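Local atomic coordinates of Lin0012 protein (Listeria innocua, PDB entry 3K17), a protein that probably acts as an ATP-dependent phosphomevalonate kinase of the GHMP kinase family, in the mevalonate route to isopentenyl diphosphate. Residues Y169-V183 / W194-L208. Numbering follows the deposited sequence.
Sequences YGGWIAYTTFDQEWV and WFMKEPWPMLQIETL
Pro201 sets CD and CG over one face of the Trp182 indole, its CD 3.5 Å from the centroid of the six-membered ring and nearly on the ring normal, a CH-pi contact that suits a rigid proline ring against a broad aromatic face. At the benzo end of the same indole, Trp182 CZ2 lies 3.5 Å from Trp194 CH2, with the two planes oblique. Trp200 turns its benzo edge to the face of Phe178 in a T-shaped pair, planes at 73°; with chi1 of 56° Phe178 carries CG between its backbone N and carbonyl carbon, which places the ring beside Trp200. At the other end, beta-branched Ile205, well suited to a strand, makes a CH-pi contact with CG2 3.6 Å from the Tyr169 ring centroid, while Ile205 CD1 touches Tyr169 CE1.

Hydrogen bonds position several of these groups. Strands 172-176 and 204-208 pair antiparallel, with Ala174 and Glu206 exchanging two bonds; the small Ala174 lets Leu208 CD1 come close to its CB. Past the strands, Asp179 N donates to Pro201 O (2.9 Å). Asp179 also N-caps the helix bearing Trp182, its OD1 accepting from Trp182 N, and Trp200 NE1 is held by Phe195 O at 3.0 Å.

Strand 204-208 thus joins the large mixed sheet beside 172-176, whose other neighbour is strand 29-35. Helix 162-169 packs on Ile173, Tyr175 and Ile205, and helix 141-156 backs Val183 and Trp200 through Leu150.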
ATOM      1  N   TYR A 169       4.393  39.331  18.108  1.00 17.63           N
ATOM      2  CA  TYR A 169       4.420  40.731  18.545  1.00 20.18           C
ATOM      3  C   TYR A 169       4.205  40.998  20.029  1.00 20.38           C
ATOM      4  O   TYR A 169       4.676  42.010  20.548  1.00 20.66           O
ATOM      5  CB  TYR A 169       3.391  41.547  17.745  1.00 18.17           C
ATOM      6  CG  TYR A 169       3.819  41.836  16.328  1.00 21.34           C
ATOM      7  CD1 TYR A 169       4.045  40.801  15.422  1.00 22.92           C
ATOM      8  CD2 TYR A 169       4.055  43.144  15.906  1.00 22.90           C
ATOM      9  CE1 TYR A 169       4.506  41.059  14.134  1.00 24.06           C
ATOM     10  CE2 TYR A 169       4.513  43.414  14.622  1.00 22.73           C
ATOM     11  CZ  TYR A 169       4.739  42.373  13.743  1.00 24.62           C
ATOM     12  OH  TYR A 169       5.223  42.636  12.483  1.00 24.55           O
ATOM     13  N   GLY A 170       3.507  40.098  20.718  1.00 18.81           N
ATOM     14  CA  GLY A 170       3.243  40.319  22.130  1.00 15.79           C
ATOM     15  C   GLY A 170       2.236  41.451  22.297  1.00 15.31           C
ATOM     16  O   GLY A 170       1.684  41.955  21.316  1.00 13.83           O
ATOM     17  N   GLY A 171       1.985  41.844  23.541  1.00 17.06           N
ATOM     18  CA  GLY A 171       1.040  42.914  23.810  1.00 15.85           C
ATOM     19  C   GLY A 171      -0.331  42.729  23.188  1.00 18.98           C
ATOM     20  O   GLY A 171      -0.795  41.602  22.990  1.00 16.37           O
ATOM     21  N   TRP A 172      -0.980  43.854  22.891  1.00 17.02           N
ATOM     22  CA  TRP A 172      -2.299  43.875  22.283  1.00 17.09           C
ATOM     23  C   TRP A 172      -2.162  44.338  20.839  1.00 19.41           C
ATOM     24  O   TRP A 172      -1.441  45.304  20.564  1.00 17.77           O
ATOM     25  CB  TRP A 172      -3.220  44.853  23.030  1.00 17.87           C
ATOM     26  CG  TRP A 172      -3.582  44.435  24.429  1.00 17.12           C
ATOM     27  CD1 TRP A 172      -2.754  44.384  25.515  1.00 17.37           C
ATOM     28  CD2 TRP A 172      -4.857  43.955  24.874  1.00 15.31           C
ATOM     29  NE1 TRP A 172      -3.432  43.895  26.606  1.00 16.87           N
ATOM     30  CE2 TRP A 172      -4.725  43.623  26.240  1.00 17.22           C
ATOM     31  CE3 TRP A 172      -6.098  43.768  24.247  1.00 18.14           C
ATOM     32  CZ2 TRP A 172      -5.788  43.110  26.992  1.00 16.75           C
ATOM     33  CZ3 TRP A 172      -7.158  43.258  24.996  1.00 16.81           C
ATOM     34  CH2 TRP A 172      -6.993  42.934  26.355  1.00 16.50           C
ATOM     35  N   ILE A 173      -2.856  43.671  19.921  1.00 17.21           N
ATOM     36  CA  ILE A 173      -2.778  44.055  18.516  1.00 16.64           C
ATOM     37  C   ILE A 173      -4.094  43.984  17.757  1.00 17.94           C
ATOM     38  O   ILE A 173      -5.033  43.277  18.139  1.00 15.81           O
ATOM     39  CB  ILE A 173      -1.792  43.163  17.716  1.00 16.40           C
ATOM     40  CG1 ILE A 173      -2.286  41.712  17.726  1.00 16.11           C
ATOM     41  CG2 ILE A 173      -0.390  43.261  18.299  1.00 16.00           C
ATOM     42  CD1 ILE A 173      -1.586  40.794  16.719  1.00 12.84           C
ATOM     43  N   ALA A 174      -4.130  44.736  16.663  1.00 17.85           N
ATOM     44  CA  ALA A 174      -5.244  44.730  15.745  1.00 17.53           C
ATOM     45  C   ALA A 174      -4.577  44.017  14.571  1.00 19.35           C
ATOM     46  O   ALA A 174      -3.619  44.532  13.984  1.00 20.32           O
ATOM     47  CB  ALA A 174      -5.637  46.141  15.358  1.00 19.27           C
ATOM     48  N   TYR A 175      -5.054  42.821  14.250  1.00 21.04           N
ATOM     49  CA  TYR A 175      -4.473  42.048  13.155  1.00 18.21           C
ATOM     50  C   TYR A 175      -5.377  42.025  11.935  1.00 18.65           C
ATOM     51  O   TYR A 175      -6.555  41.673  12.033  1.00 20.52           O
ATOM     52  CB  TYR A 175      -4.228  40.604  13.604  1.00 15.85           C
ATOM     53  CG  TYR A 175      -3.749  39.711  12.483  1.00 18.08           C
ATOM     54  CD1 TYR A 175      -2.449  39.812  11.999  1.00 14.48           C
ATOM     55  CD2 TYR A 175      -4.609  38.790  11.877  1.00 16.47           C
ATOM     56  CE1 TYR A 175      -2.009  39.020  10.936  1.00 19.69           C
ATOM     57  CE2 TYR A 175      -4.177  37.994  10.812  1.00 18.53           C
ATOM     58  CZ  TYR A 175      -2.875  38.114  10.347  1.00 17.38           C
ATOM     59  OH  TYR A 175      -2.436  37.333   9.299  1.00 16.14           O
ATOM     60  N   THR A 176      -4.830  42.396  10.784  1.00 18.33           N
ATOM     61  CA  THR A 176      -5.598  42.382   9.550  1.00 19.59           C
ATOM     62  C   THR A 176      -4.999  41.351   8.602  1.00 20.41           C
ATOM     63  O   THR A 176      -3.887  41.510   8.093  1.00 22.72           O
ATOM     64  CB  THR A 176      -5.612  43.764   8.878  1.00 21.30           C
ATOM     65  OG1 THR A 176      -6.180  44.717   9.781  1.00 19.06           O
ATOM     66  CG2 THR A 176      -6.439  43.723   7.597  1.00 19.43           C
ATOM     67  N   THR A 177      -5.769  40.297   8.371  1.00 22.84           N
ATOM     68  CA  THR A 177      -5.369  39.172   7.540  1.00 22.48           C
ATOM     69  C   THR A 177      -4.887  39.521   6.140  1.00 23.65           C
ATOM     70  O   THR A 177      -5.537  40.268   5.413  1.00 25.08           O
ATOM     71  CB  THR A 177      -6.531  38.164   7.428  1.00 21.37           C
ATOM     72  OG1 THR A 177      -7.067  37.919   8.737  1.00 20.01           O
ATOM     73  CG2 THR A 177      -6.044  36.847   6.817  1.00 20.95           C
ATOM     74  N   PHE A 178      -3.741  38.956   5.771  1.00 21.78           N
ATOM     75  CA  PHE A 178      -3.156  39.172   4.456  1.00 21.36           C
ATOM     76  C   PHE A 178      -4.024  38.492   3.405  1.00 20.95           C
ATOM     77  O   PHE A 178      -4.933  37.730   3.738  1.00 22.66           O
ATOM     78  CB  PHE A 178      -1.735  38.597   4.424  1.00 21.00           C
ATOM     79  CG  PHE A 178      -1.663  37.133   4.792  1.00 20.77           C
ATOM     80  CD1 PHE A 178      -1.993  36.148   3.867  1.00 21.52           C
ATOM     81  CD2 PHE A 178      -1.260  36.746   6.066  1.00 18.88           C
ATOM     82  CE1 PHE A 178      -1.918  34.786   4.208  1.00 23.24           C
ATOM     83  CE2 PHE A 178      -1.185  35.390   6.416  1.00 22.53           C
ATOM     84  CZ  PHE A 178      -1.514  34.413   5.487  1.00 22.49           C
ATOM     85  N   ASP A 179      -3.744  38.766   2.136  1.00 23.60           N
ATOM     86  CA  ASP A 179      -4.509  38.177   1.042  1.00 23.64           C
ATOM     87  C   ASP A 179      -4.157  36.697   0.915  1.00 24.08           C
ATOM     88  O   ASP A 179      -3.166  36.333   0.284  1.00 20.40           O
ATOM     89  CB  ASP A 179      -4.194  38.899  -0.268  1.00 25.57           C
ATOM     90  CG  ASP A 179      -5.167  38.541  -1.373  1.00 26.97           C
ATOM     91  OD1 ASP A 179      -5.597  37.371  -1.438  1.00 23.27           O
ATOM     92  OD2 ASP A 179      -5.490  39.433  -2.183  1.00 31.73           O
ATOM     93  N   GLN A 180      -4.992  35.861   1.522  1.00 25.50           N
ATOM     94  CA  GLN A 180      -4.816  34.410   1.548  1.00 27.34           C
ATOM     95  C   GLN A 180      -4.615  33.758   0.184  1.00 27.23           C
ATOM     96  O   GLN A 180      -3.670  32.993  -0.019  1.00 25.08           O
ATOM     97  CB  GLN A 180      -6.023  33.772   2.235  1.00 30.41           C
ATOM     98  CG  GLN A 180      -6.208  34.190   3.690  1.00 33.34           C
ATOM     99  CD  GLN A 180      -5.699  33.143   4.667  1.00 32.24           C
ATOM    100  OE1 GLN A 180      -4.595  32.638   4.526  1.00 37.01           O
ATOM    101  NE2 GLN A 180      -6.509  32.820   5.667  1.00 33.97           N
ATOM    102  N   GLU A 181      -5.521  34.054  -0.740  1.00 26.78           N
ATOM    103  CA  GLU A 181      -5.468  33.494  -2.082  1.00 29.90           C
ATOM    104  C   GLU A 181      -4.196  33.950  -2.797  1.00 28.14           C
ATOM    105  O   GLU A 181      -3.571  33.185  -3.537  1.00 28.84           O
ATOM    106  CB  GLU A 181      -6.703  33.938  -2.864  1.00 33.70           C
ATOM    107  CG  GLU A 181      -7.166  32.946  -3.902  1.00 42.47           C
ATOM    108  CD  GLU A 181      -8.362  33.448  -4.689  1.00 47.48           C
ATOM    109  OE1 GLU A 181      -8.244  34.510  -5.341  1.00 49.72           O
ATOM    110  OE2 GLU A 181      -9.420  32.781  -4.651  1.00 51.06           O
ATOM    111  N   TRP A 182      -3.818  35.202  -2.563  1.00 24.77           N
ATOM    112  CA  TRP A 182      -2.621  35.773  -3.167  1.00 23.68           C
ATOM    113  C   TRP A 182      -1.403  34.946  -2.753  1.00 22.27           C
ATOM    114  O   TRP A 182      -0.547  34.631  -3.570  1.00 20.33           O
ATOM    115  CB  TRP A 182      -2.457  37.217  -2.696  1.00 22.58           C
ATOM    116  CG  TRP A 182      -1.306  37.953  -3.300  1.00 23.38           C
ATOM    117  CD1 TRP A 182      -1.310  38.680  -4.460  1.00 25.52           C
ATOM    118  CD2 TRP A 182       0.012  38.070  -2.758  1.00 24.10           C
ATOM    119  NE1 TRP A 182      -0.072  39.247  -4.667  1.00 24.63           N
ATOM    120  CE2 TRP A 182       0.757  38.888  -3.637  1.00 24.44           C
ATOM    121  CE3 TRP A 182       0.641  37.564  -1.610  1.00 22.50           C
ATOM    122  CZ2 TRP A 182       2.096  39.214  -3.403  1.00 25.86           C
ATOM    123  CZ3 TRP A 182       1.967  37.887  -1.378  1.00 20.80           C
ATOM    124  CH2 TRP A 182       2.682  38.707  -2.271  1.00 24.02           C
ATOM    125  N   VAL A 183      -1.341  34.589  -1.472  1.00 22.79           N
ATOM    126  CA  VAL A 183      -0.230  33.806  -0.944  1.00 20.95           C
ATOM    127  C   VAL A 183      -0.210  32.368  -1.444  1.00 20.94           C
ATOM    128  O   VAL A 183       0.801  31.897  -1.973  1.00 19.31           O
ATOM    129  CB  VAL A 183      -0.253  33.772   0.601  1.00 21.65           C
ATOM    130  CG1 VAL A 183       0.762  32.754   1.117  1.00 20.41           C
ATOM    131  CG2 VAL A 183       0.072  35.158   1.160  1.00 18.53           C
ATOM    132  N   TRP A 194      11.458  35.679  -2.465  1.00 24.69           N
ATOM    133  CA  TRP A 194      10.564  36.644  -3.088  1.00 24.60           C
ATOM    134  C   TRP A 194       9.454  37.022  -2.110  1.00 25.32           C
ATOM    135  O   TRP A 194       9.032  38.178  -2.043  1.00 25.29           O
ATOM    136  CB  TRP A 194       9.947  36.049  -4.358  1.00 25.53           C
ATOM    137  CG  TRP A 194       9.031  36.987  -5.078  1.00 24.22           C
ATOM    138  CD1 TRP A 194       9.371  37.901  -6.037  1.00 26.75           C
ATOM    139  CD2 TRP A 194       7.629  37.150  -4.849  1.00 25.22           C
ATOM    140  NE1 TRP A 194       8.262  38.626  -6.419  1.00 24.38           N
ATOM    141  CE2 TRP A 194       7.181  38.185  -5.705  1.00 25.28           C
ATOM    142  CE3 TRP A 194       6.704  36.523  -4.002  1.00 24.43           C
ATOM    143  CZ2 TRP A 194       5.849  38.604  -5.735  1.00 25.25           C
ATOM    144  CZ3 TRP A 194       5.377  36.942  -4.032  1.00 24.16           C
ATOM    145  CH2 TRP A 194       4.964  37.973  -4.896  1.00 24.38           C
ATOM    146  N   PHE A 195       8.977  36.038  -1.355  1.00 22.73           N
ATOM    147  CA  PHE A 195       7.913  36.268  -0.379  1.00 22.47           C
ATOM    148  C   PHE A 195       8.363  37.204   0.735  1.00 22.45           C
ATOM    149  O   PHE A 195       7.579  38.017   1.223  1.00 21.93           O
ATOM    150  CB  PHE A 195       7.463  34.935   0.243  1.00 21.87           C
ATOM    151  CG  PHE A 195       6.339  34.259  -0.496  1.00 21.28           C
ATOM    152  CD1 PHE A 195       5.075  34.841  -0.540  1.00 20.22           C
ATOM    153  CD2 PHE A 195       6.531  33.021  -1.104  1.00 21.45           C
ATOM    154  CE1 PHE A 195       4.010  34.200  -1.173  1.00 20.78           C
ATOM    155  CE2 PHE A 195       5.472  32.361  -1.744  1.00 22.14           C
ATOM    156  CZ  PHE A 195       4.208  32.949  -1.778  1.00 21.97           C
HETATM  157  N   MSE A 196       9.629  37.080   1.134  1.00 24.63           N
HETATM  158  CA  MSE A 196      10.188  37.894   2.209  1.00 26.98           C
HETATM  159  C   MSE A 196      10.365  39.356   1.825  1.00 28.70           C
HETATM  160  O   MSE A 196      10.217  40.246   2.660  1.00 29.81           O
HETATM  161  CB  MSE A 196      11.546  37.336   2.652  1.00 27.72           C
HETATM  162  CG  MSE A 196      11.494  35.963   3.309  1.00 33.32           C
HETATM  163 SE   MSE A 196      10.314  35.905   4.857  1.00 44.32          SE
HETATM  164  CE  MSE A 196       8.758  35.155   3.988  1.00 36.10           C
ATOM    165  N   LYS A 197      10.691  39.598   0.563  1.00 31.00           N
ATOM    166  CA  LYS A 197      10.910  40.956   0.084  1.00 32.48           C
ATOM    167  C   LYS A 197       9.656  41.622  -0.452  1.00 31.78           C
ATOM    168  O   LYS A 197       9.579  42.846  -0.520  1.00 33.57           O
ATOM    169  CB  LYS A 197      11.990  40.956  -1.000  1.00 33.84           C
ATOM    170  CG  LYS A 197      13.354  40.554  -0.475  1.00 39.37           C
ATOM    171  CD  LYS A 197      14.430  40.642  -1.540  1.00 40.28           C
ATOM    172  CE  LYS A 197      15.792  40.319  -0.941  1.00 42.97           C
ATOM    173  NZ  LYS A 197      16.888  40.416  -1.940  1.00 43.54           N
ATOM    174  N   GLU A 198       8.668  40.824  -0.830  1.00 29.95           N
ATOM    175  CA  GLU A 198       7.440  41.379  -1.371  1.00 30.28           C
ATOM    176  C   GLU A 198       6.424  41.748  -0.288  1.00 31.20           C
ATOM    177  O   GLU A 198       6.121  40.950   0.603  1.00 31.07           O
ATOM    178  CB  GLU A 198       6.805  40.378  -2.340  1.00 31.04           C
ATOM    179  CG  GLU A 198       5.688  40.943  -3.206  1.00 32.66           C
ATOM    180  CD  GLU A 198       6.206  41.845  -4.317  1.00 35.17           C
ATOM    181  OE1 GLU A 198       7.442  41.983  -4.447  1.00 34.10           O
ATOM    182  OE2 GLU A 198       5.374  42.407  -5.063  1.00 37.02           O
ATOM    183  N   PRO A 199       5.902  42.982  -0.333  1.00 30.50           N
ATOM    184  CA  PRO A 199       4.915  43.336   0.692  1.00 29.78           C
ATOM    185  C   PRO A 199       3.647  42.510   0.440  1.00 28.07           C
ATOM    186  O   PRO A 199       3.205  42.370  -0.700  1.00 27.29           O
ATOM    187  CB  PRO A 199       4.704  44.840   0.472  1.00 29.80           C
ATOM    188  CG  PRO A 199       5.037  45.033  -0.987  1.00 32.05           C
ATOM    189  CD  PRO A 199       6.246  44.147  -1.170  1.00 30.01           C
ATOM    190  N   TRP A 200       3.081  41.944   1.496  1.00 25.95           N
ATOM    191  CA  TRP A 200       1.878  41.132   1.349  1.00 24.68           C
ATOM    192  C   TRP A 200       0.622  41.991   1.361  1.00 23.32           C
ATOM    193  O   TRP A 200       0.359  42.695   2.329  1.00 23.21           O
ATOM    194  CB  TRP A 200       1.801  40.106   2.482  1.00 22.68           C
ATOM    195  CG  TRP A 200       2.832  39.021   2.399  1.00 23.33           C
ATOM    196  CD1 TRP A 200       3.925  38.976   1.573  1.00 21.87           C
ATOM    197  CD2 TRP A 200       2.877  37.830   3.188  1.00 20.19           C
ATOM    198  NE1 TRP A 200       4.646  37.827   1.803  1.00 21.08           N
ATOM    199  CE2 TRP A 200       4.025  37.106   2.790  1.00 19.97           C
ATOM    200  CE3 TRP A 200       2.057  37.302   4.198  1.00 21.25           C
ATOM    201  CZ2 TRP A 200       4.376  35.880   3.367  1.00 20.78           C
ATOM    202  CZ3 TRP A 200       2.407  36.080   4.775  1.00 20.01           C
ATOM    203  CH2 TRP A 200       3.556  35.386   4.355  1.00 20.21           C
ATOM    204  N   PRO A 201      -0.183  41.930   0.292  1.00 24.39           N
ATOM    205  CA  PRO A 201      -1.394  42.752   0.297  1.00 24.34           C
ATOM    206  C   PRO A 201      -2.338  42.518   1.472  1.00 24.97           C
ATOM    207  O   PRO A 201      -2.516  41.385   1.934  1.00 24.05           O
ATOM    208  CB  PRO A 201      -2.047  42.436  -1.056  1.00 24.53           C
ATOM    209  CG  PRO A 201      -1.383  41.159  -1.508  1.00 25.54           C
ATOM    210  CD  PRO A 201       0.015  41.286  -1.017  1.00 24.04           C
HETATM  211  N   MSE A 202      -2.913  43.621   1.950  1.00 24.17           N
HETATM  212  CA  MSE A 202      -3.875  43.642   3.050  1.00 26.18           C
HETATM  213  C   MSE A 202      -3.340  43.403   4.450  1.00 25.94           C
HETATM  214  O   MSE A 202      -4.007  43.722   5.434  1.00 26.13           O
HETATM  215  CB  MSE A 202      -4.988  42.647   2.773  1.00 31.39           C
HETATM  216  CG  MSE A 202      -5.829  43.024   1.586  1.00 37.42           C
HETATM  217 SE   MSE A 202      -7.073  41.645   1.154  1.00 47.90          SE
HETATM  218  CE  MSE A 202      -6.928  41.726  -0.774  1.00 44.85           C
ATOM    219  N   LEU A 203      -2.139  42.850   4.544  1.00 23.46           N
ATOM    220  CA  LEU A 203      -1.556  42.561   5.842  1.00 23.57           C
ATOM    221  C   LEU A 203      -1.263  43.805   6.671  1.00 23.73           C
ATOM    222  O   LEU A 203      -0.658  44.757   6.191  1.00 23.19           O
ATOM    223  CB  LEU A 203      -0.257  41.774   5.673  1.00 22.23           C
ATOM    224  CG  LEU A 203       0.480  41.467   6.976  1.00 20.90           C
ATOM    225  CD1 LEU A 203      -0.344  40.483   7.799  1.00 18.51           C
ATOM    226  CD2 LEU A 203       1.866  40.893   6.670  1.00 20.23           C
ATOM    227  N   GLN A 204      -1.700  43.790   7.922  1.00 24.22           N
ATOM    228  CA  GLN A 204      -1.417  44.894   8.825  1.00 23.48           C
ATOM    229  C   GLN A 204      -1.442  44.396  10.253  1.00 20.66           C
ATOM    230  O   GLN A 204      -2.368  43.703  10.670  1.00 20.83           O
ATOM    231  CB  GLN A 204      -2.420  46.042   8.669  1.00 25.90           C
ATOM    232  CG  GLN A 204      -1.925  47.318   9.350  1.00 33.36           C
ATOM    233  CD  GLN A 204      -2.934  48.456   9.333  1.00 36.43           C
ATOM    234  OE1 GLN A 204      -3.457  48.824   8.280  1.00 40.82           O
ATOM    235  NE2 GLN A 204      -3.201  49.025  10.503  1.00 37.45           N
ATOM    236  N   ILE A 205      -0.410  44.748  11.002  1.00 20.43           N
ATOM    237  CA  ILE A 205      -0.310  44.353  12.391  1.00 21.62           C
ATOM    238  C   ILE A 205      -0.074  45.620  13.198  1.00 22.92           C
ATOM    239  O   ILE A 205       1.022  46.169  13.205  1.00 25.41           O
ATOM    240  CB  ILE A 205       0.849  43.357  12.594  1.00 20.26           C
ATOM    241  CG1 ILE A 205       0.705  42.196  11.597  1.00 19.66           C
ATOM    242  CG2 ILE A 205       0.848  42.840  14.018  1.00 17.20           C
ATOM    243  CD1 ILE A 205       1.819  41.163  11.679  1.00 22.15           C
ATOM    244  N   GLU A 206      -1.118  46.078  13.876  1.00 23.88           N
ATOM    245  CA  GLU A 206      -1.041  47.296  14.665  1.00 24.08           C
ATOM    246  C   GLU A 206      -0.963  47.066  16.165  1.00 25.02           C
ATOM    247  O   GLU A 206      -1.815  46.391  16.743  1.00 23.90           O
ATOM    248  CB  GLU A 206      -2.259  48.178  14.379  1.00 24.14           C
ATOM    249  CG  GLU A 206      -2.214  49.512  15.107  1.00 25.98           C
ATOM    250  CD  GLU A 206      -3.513  50.286  14.996  1.00 26.10           C
ATOM    251  OE1 GLU A 206      -4.353  49.926  14.149  1.00 27.54           O
ATOM    252  OE2 GLU A 206      -3.685  51.261  15.757  1.00 27.04           O
ATOM    253  N   THR A 207       0.053  47.645  16.794  1.00 25.21           N
ATOM    254  CA  THR A 207       0.210  47.535  18.233  1.00 26.69           C
ATOM    255  C   THR A 207      -0.831  48.455  18.870  1.00 27.92           C
ATOM    256  O   THR A 207      -0.979  49.606  18.459  1.00 26.30           O
ATOM    257  CB  THR A 207       1.622  47.969  18.667  1.00 29.45           C
ATOM    258  OG1 THR A 207       2.577  46.987  18.236  1.00 30.43           O
ATOM    259  CG2 THR A 207       1.696  48.110  20.179  1.00 31.08           C
ATOM    260  N   LEU A 208      -1.553  47.938  19.861  1.00 26.78           N
ATOM    261  CA  LEU A 208      -2.588  48.695  20.552  1.00 27.51           C
ATOM    262  C   LEU A 208      -2.261  48.936  22.019  1.00 29.03           C
ATOM    263  O   LEU A 208      -1.355  48.318  22.581  1.00 28.57           O
ATOM    264  CB  LEU A 208      -3.927  47.962  20.476  1.00 27.40           C
ATOM    265  CG  LEU A 208      -4.554  47.748  19.102  1.00 28.73           C
ATOM    266  CD1 LEU A 208      -5.776  46.838  19.240  1.00 28.42           C
ATOM    267  CD2 LEU A 208      -4.943  49.087  18.503  1.00 28.65           C
TER
HETATM  268  O   HOH W   1       1.972  44.698  20.613  1.00 27.83           O
HETATM  269  O   HOH W   2       0.321  46.354  23.354  1.00 24.57           O